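Local atomic coordinates of transcription termination factor NusA (Planctomyces limnophilus, PDB entry 4MTN), a protein that probably takes part in both transcription termination and antitermination, binding the core RNA polymerase and the nascent RNA. Residues P176-R181 / L200-G205; I25-V30 / V50-T55. All blocks are in the same frame, centred on the assembly; numbering follows the deposited sequence.

Contact 1: P176-R181 / L200-G205; sequences PDFVRR and LAREAG
In the first KH domain of NusA, a type II KH fold by its α-β-β-α-α-β order, the opening helix lays P176 and V179 against L200 and R202 of the edge strand 195-203. The two axes approach to 8.5 Å at 117°. L200 and R202 lie two residues apart, and both CB atoms point at the helix. L200 brings one methyl, CD2, to the helix, 4.0 Å from V179 CB and 4.1 Å from P176 CB.

R202 leaves the strand with CG trans to the backbone N (chi1 -178°) and stays extended to NE. This carries the guanidinium across the helix, past V179 CG2. V179 CG2 stands 3.6 Å from R202 CZ, over one face but toward its rim; A204 CB, from the same segment, lies off toward the rim of the opposite face. R202 NH1 lies near the plane of the F178 ring, at its edge, and 3.8 Å from F178 CB, with the two planes 44° apart, so this is no stack.

Apolar atoms thus flank off-centre the two faces of a cation whose NH1 bonds R173 O and H175 O, NH2 E243, and NE also an outside partner, probably limiting the cost of burial.

Contact 2: I25-V30 / V50-T55; sequences IVFEGV and VHIDRT
A buried helix-to-strand contact in the NusA N-terminal domain joins F27 and V30 of helix 23-42 to I52 at the end of strand 48-52 and to R54 just beyond it. The nearest CA atoms are those of F27 and I52, 7.1 Å apart. F27 aims its CB at the strand, and its ring has two partners in different directions. At the edge, near the ring plane, I52 CG2 comes within 3.9 Å of F27 CD1. Over one face sits R54 CD, 3.6 Å from the centroid of the F27 ring and 13° off its normal, the geometry of a CH-pi contact.

The R54 guanidinium lies almost parallel to the ring, the planes differing by 2°. Its centre, however, lies over F27 CB, with R54 CZ 3.6 Å from that atom, so the aromatic face receives the methylene and the charged group is displaced toward the helix backbone. A bend at chi2 of R54 (-57°) turns the chain back so that CD and the guanidinium can run along F27. Farther along the helix, V30 CG1 meets I52 CD1 at 3.7 Å, the two side chains crossing at about a right angle.

The charge of R54 is answered by E24 and E31 of the same helix, in salt bridges through NH2 and NH1 respectively; E31 also accepts I52 N, tying strand to helix. On the surrounding elements, V12 and V8 of helix 7-18 touch F27 and V30, helix 87-105 packs on I25 and V26, and H51 pairs with M60 of the adjacent antiparallel strand 59-63.

Contact 2 comes first along the chain and closes before contact 1 opens; their centres are 43 Å apart and their nearest atoms about 25 Å, so they do not touch. They share no helix, strand or sheet. Contact 2 belongs to the N-terminal domain, 39 Å from the centre of the chain, whereas contact 1 is 10 Å from it, in the first KH domain. Helix 87-105 and the S1 strands come between them in sequence. F178 also touches I112 of strand 112-120, which places contact 1 beside the S1 domain. Each contact packs a helix against a strand of a different sheet, consistent with a modular protein that joins polymerase binding to RNA binding.

Contact 1: P176-R181 / L200-G205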
loop_
_atom_site.group_PDB
_atom_site.type_symbol
_atom_site.label_atom_id
_atom_site.label_comp_id
_atom_site.label_asym_id
_atom_site.label_seq_id
_atom_site.Cartn_x
_atom_site.Cartn_y
_atom_site.Cartn_z
ATOM N N PRO A 176 -5.386 -1.517 3.542
ATOM C CA PRO A 176 -6.781 -1.212 3.206
ATOM C C PRO A 176 -7.448 -2.324 2.400
ATOM O O PRO A 176 -8.628 -2.598 2.603
ATOM C CB PRO A 176 -6.666 0.066 2.375
ATOM C CG PRO A 176 -5.445 0.729 2.898
ATOM C CD PRO A 176 -4.493 -0.378 3.260
ATOM N N ASP A 177 -6.693 -2.964 1.511
ATOM C CA ASP A 177 -7.232 -4.032 0.675
ATOM C C ASP A 177 -7.792 -5.189 1.498
ATOM O O ASP A 177 -8.682 -5.900 1.037
ATOM C CB ASP A 177 -6.163 -4.557 -0.285
ATOM C CG ASP A 177 -5.878 -3.595 -1.421
ATOM O OD1 ASP A 177 -6.677 -2.658 -1.625
ATOM O OD2 ASP A 177 -4.856 -3.783 -2.114
ATOM N N PHE A 178 -7.275 -5.377 2.709
ATOM C CA PHE A 178 -7.766 -6.442 3.579
ATOM C C PHE A 178 -9.226 -6.202 3.954
ATOM O O PHE A 178 -10.040 -7.125 3.943
ATOM C CB PHE A 178 -6.914 -6.554 4.845
ATOM C CG PHE A 178 -7.185 -7.797 5.649
ATOM C CD1 PHE A 178 -7.617 -8.959 5.030
ATOM C CD2 PHE A 178 -7.023 -7.799 7.024
ATOM C CE1 PHE A 178 -7.870 -10.102 5.765
ATOM C CE2 PHE A 178 -7.276 -8.939 7.766
ATOM C CZ PHE A 178 -7.702 -10.091 7.136
ATOM N N VAL A 179 -9.549 -4.956 4.286
ATOM C CA VAL A 179 -10.917 -4.578 4.616
ATOM C C VAL A 179 -11.821 -4.721 3.399
ATOM O O VAL A 179 -12.942 -5.226 3.498
ATOM C CB VAL A 179 -10.990 -3.130 5.140
ATOM C CG1 VAL A 179 -12.434 -2.717 5.371
ATOM C CG2 VAL A 179 -10.180 -2.991 6.413
ATOM N N ARG A 180 -11.318 -4.278 2.251
ATOM C CA ARG A 180 -12.064 -4.332 0.999
ATOM C C ARG A 180 -12.458 -5.763 0.648
ATOM O O ARG A 180 -13.584 -6.017 0.226
ATOM C CB ARG A 180 -11.240 -3.716 -0.135
ATOM C CG ARG A 180 -11.954 -3.666 -1.472
ATOM C CD ARG A 180 -11.052 -3.106 -2.562
ATOM N NE ARG A 180 -10.826 -1.671 -2.420
ATOM C CZ ARG A 180 -11.530 -0.738 -3.054
ATOM N NH1 ARG A 180 -12.511 -1.092 -3.875
ATOM N NH2 ARG A 180 -11.257 0.546 -2.868
ATOM N N ARG A 181 -11.530 -6.695 0.836
ATOM C CA ARG A 181 -11.792 -8.103 0.559
ATOM C C ARG A 181 -12.827 -8.675 1.521
ATOM O O ARG A 181 -13.766 -9.351 1.105
ATOM C CB ARG A 181 -10.502 -8.922 0.646
ATOM C CG ARG A 181 -9.432 -8.566 -0.375
ATOM C CD ARG A 181 -9.807 -9.003 -1.781
ATOM N NE ARG A 181 -10.532 -7.967 -2.508
ATOM C CZ ARG A 181 -9.950 -6.977 -3.177
ATOM N NH1 ARG A 181 -8.628 -6.883 -3.211
ATOM N NH2 ARG A 181 -10.691 -6.080 -3.815
ATOM N N LEU A 200 -11.500 3.974 0.066
ATOM C CA LEU A 200 -11.254 3.395 1.379
ATOM C C LEU A 200 -10.124 4.116 2.110
ATOM O O LEU A 200 -9.089 4.429 1.520
ATOM C CB LEU A 200 -10.924 1.910 1.248
ATOM C CG LEU A 200 -11.469 1.004 2.349
ATOM C CD1 LEU A 200 -12.941 0.765 2.119
ATOM C CD2 LEU A 200 -10.723 -0.308 2.382
ATOM N N ALA A 201 -10.334 4.375 3.396
ATOM C CA ALA A 201 -9.326 5.011 4.237
ATOM C C ALA A 201 -9.227 4.275 5.568
ATOM O O ALA A 201 -10.211 4.175 6.299
ATOM C CB ALA A 201 -9.664 6.470 4.459
ATOM N N ARG A 202 -8.042 3.764 5.888
ATOM C CA ARG A 202 -7.902 2.894 7.050
ATOM C C ARG A 202 -6.781 3.273 8.014
ATOM O O ARG A 202 -5.671 3.610 7.602
ATOM C CB ARG A 202 -7.686 1.450 6.590
ATOM C CG ARG A 202 -7.575 0.462 7.738
ATOM C CD ARG A 202 -7.321 -0.955 7.262
ATOM N NE ARG A 202 -7.529 -1.914 8.342
ATOM C CZ ARG A 202 -7.148 -3.187 8.302
ATOM N NH1 ARG A 202 -6.529 -3.664 7.229
ATOM N NH2 ARG A 202 -7.383 -3.980 9.338
ATOM N N GLU A 203 -7.096 3.224 9.306
ATOM C CA GLU A 203 -6.082 3.131 10.347
ATOM C C GLU A 203 -6.246 1.774 11.023
ATOM O O GLU A 203 -7.208 1.553 11.759
ATOM C CB GLU A 203 -6.211 4.269 11.357
ATOM C CG GLU A 203 -5.789 5.622 10.811
ATOM C CD GLU A 203 -5.671 6.676 11.892
ATOM O OE1 GLU A 203 -5.726 6.315 13.088
ATOM O OE2 GLU A 203 -5.522 7.866 11.546
ATOM N N ALA A 204 -5.295 0.878 10.772
ATOM C CA ALA A 204 -5.440 -0.535 11.115
ATOM C C ALA A 204 -5.664 -0.779 12.604
ATOM O O ALA A 204 -4.895 -0.319 13.447
ATOM C CB ALA A 204 -4.222 -1.310 10.642
ATOM N N GLY A 205 -6.726 -1.517 12.912
ATOM C CA GLY A 205 -7.051 -1.867 14.281
ATOM C C GLY A 205 -7.859 -0.803 14.997
ATOM O O GLY A 205 -8.210 -0.966 16.165
#

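Contact 2: I25-V30 / V50-T55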
loop_
_atom_site.group_PDB
_atom_site.type_symbol
_atom_site.label_atom_id
_atom_site.label_comp_id
_atom_site.label_asym_id
_atom_site.label_seq_id
_atom_site.Cartn_x
_atom_site.Cartn_y
_atom_site.Cartn_z
ATOM N N ILE A 25 7.870 -29.449 -11.827
ATOM C CA ILE A 25 8.874 -28.508 -11.349
ATOM C C ILE A 25 10.251 -29.163 -11.370
ATOM O O ILE A 25 11.244 -28.539 -11.749
ATOM C CB ILE A 25 8.554 -28.011 -9.924
ATOM C CG1 ILE A 25 7.239 -27.230 -9.915
ATOM C CG2 ILE A 25 9.683 -27.145 -9.392
ATOM C CD1 ILE A 25 6.898 -26.622 -8.572
ATOM N N VAL A 26 10.297 -30.431 -10.973
ATOM C CA VAL A 26 11.544 -31.187 -10.942
ATOM C C VAL A 26 12.114 -31.376 -12.346
ATOM O O VAL A 26 13.316 -31.220 -12.559
ATOM C CB VAL A 26 11.351 -32.565 -10.281
ATOM C CG1 VAL A 26 12.671 -33.316 -10.217
ATOM C CG2 VAL A 26 10.758 -32.405 -8.890
ATOM N N PHE A 27 11.246 -31.711 -13.299
ATOM C CA PHE A 27 11.656 -31.868 -14.692
ATOM C C PHE A 27 12.306 -30.595 -15.221
ATOM O O PHE A 27 13.351 -30.647 -15.867
ATOM C CB PHE A 27 10.461 -32.243 -15.573
ATOM C CG PHE A 27 10.166 -33.718 -15.605
ATOM C CD1 PHE A 27 10.977 -34.584 -16.320
ATOM C CD2 PHE A 27 9.072 -34.235 -14.932
ATOM C CE1 PHE A 27 10.707 -35.940 -16.357
ATOM C CE2 PHE A 27 8.797 -35.590 -14.965
ATOM C CZ PHE A 27 9.615 -36.442 -15.678
ATOM N N GLU A 28 11.681 -29.457 -14.938
ATOM C CA GLU A 28 12.218 -28.162 -15.341
ATOM C C GLU A 28 13.578 -27.909 -14.698
ATOM O O GLU A 28 14.474 -27.341 -15.322
ATOM C CB GLU A 28 11.248 -27.039 -14.974
ATOM C CG GLU A 28 9.993 -26.991 -15.830
ATOM C CD GLU A 28 9.031 -25.902 -15.394
ATOM O OE1 GLU A 28 8.919 -25.659 -14.174
ATOM O OE2 GLU A 28 8.392 -25.284 -16.272
ATOM N N GLY A 29 13.724 -28.338 -13.448
ATOM C CA GLY A 29 14.973 -28.182 -12.728
ATOM C C GLY A 29 16.088 -29.019 -13.324
ATOM O O GLY A 29 17.206 -28.538 -13.511
ATOM N N VAL A 30 15.780 -30.277 -13.625
ATOM C CA VAL A 30 16.751 -31.188 -14.222
ATOM C C VAL A 30 17.167 -30.702 -15.609
ATOM O O VAL A 30 18.335 -30.799 -15.985
ATOM C CB VAL A 30 16.191 -32.623 -14.321
ATOM C CG1 VAL A 30 17.185 -33.545 -15.013
ATOM C CG2 VAL A 30 15.852 -33.154 -12.937
ATOM N N VAL A 50 17.101 -27.612 -24.242
ATOM C CA VAL A 50 16.989 -28.962 -23.706
ATOM C C VAL A 50 15.544 -29.297 -23.338
ATOM O O VAL A 50 14.829 -28.477 -22.760
ATOM C CB VAL A 50 17.902 -29.148 -22.470
ATOM C CG1 VAL A 50 17.619 -28.077 -21.431
ATOM C CG2 VAL A 50 17.744 -30.543 -21.877
ATOM N N HIS A 51 15.115 -30.503 -23.697
ATOM C CA HIS A 51 13.785 -30.977 -23.346
ATOM C C HIS A 51 13.824 -32.430 -22.891
ATOM O O HIS A 51 14.479 -33.267 -23.509
ATOM C CB HIS A 51 12.826 -30.830 -24.528
ATOM C CG HIS A 51 11.519 -31.531 -24.332
ATOM N ND1 HIS A 51 10.620 -31.172 -23.351
ATOM C CD2 HIS A 51 10.960 -32.577 -24.988
ATOM C CE1 HIS A 51 9.563 -31.962 -23.412
ATOM N NE2 HIS A 51 9.744 -32.823 -24.397
ATOM N N ILE A 52 13.123 -32.722 -21.803
ATOM C CA ILE A 52 13.012 -34.090 -21.320
ATOM C C ILE A 52 11.592 -34.598 -21.513
ATOM O O ILE A 52 10.642 -34.004 -21.006
ATOM C CB ILE A 52 13.394 -34.202 -19.835
ATOM C CG1 ILE A 52 14.832 -33.727 -19.617
ATOM C CG2 ILE A 52 13.223 -35.634 -19.349
ATOM C CD1 ILE A 52 15.254 -33.719 -18.167
ATOM N N ASP A 53 11.453 -35.688 -22.261
ATOM C CA ASP A 53 10.152 -36.313 -22.460
ATOM C C ASP A 53 9.611 -36.770 -21.111
ATOM O O ASP A 53 10.295 -37.466 -20.365
ATOM C CB ASP A 53 10.257 -37.489 -23.433
ATOM C CG ASP A 53 8.911 -37.909 -23.998
ATOM O OD1 ASP A 53 7.886 -37.755 -23.300
ATOM O OD2 ASP A 53 8.876 -38.399 -25.146
ATOM N N ARG A 54 8.386 -36.366 -20.797
ATOM C CA ARG A 54 7.809 -36.631 -19.485
ATOM C C ARG A 54 7.553 -38.120 -19.253
ATOM O O ARG A 54 7.823 -38.640 -18.171
ATOM C CB ARG A 54 6.512 -35.840 -19.309
ATOM C CG ARG A 54 6.710 -34.330 -19.298
ATOM C CD ARG A 54 7.693 -33.914 -18.213
ATOM N NE ARG A 54 7.874 -32.465 -18.150
ATOM C CZ ARG A 54 8.872 -31.810 -18.733
ATOM N NH1 ARG A 54 9.787 -32.471 -19.429
ATOM N NH2 ARG A 54 8.958 -30.491 -18.620
ATOM N N THR A 55 7.027 -38.800 -20.266
ATOM C CA THR A 55 6.716 -40.220 -20.142
ATOM C C THR A 55 7.963 -41.105 -20.115
ATOM O O THR A 55 8.153 -41.890 -19.187
ATOM C CB THR A 55 5.802 -40.692 -21.290
ATOM O OG1 THR A 55 6.437 -40.425 -22.547
ATOM C CG2 THR A 55 4.466 -39.969 -21.237
#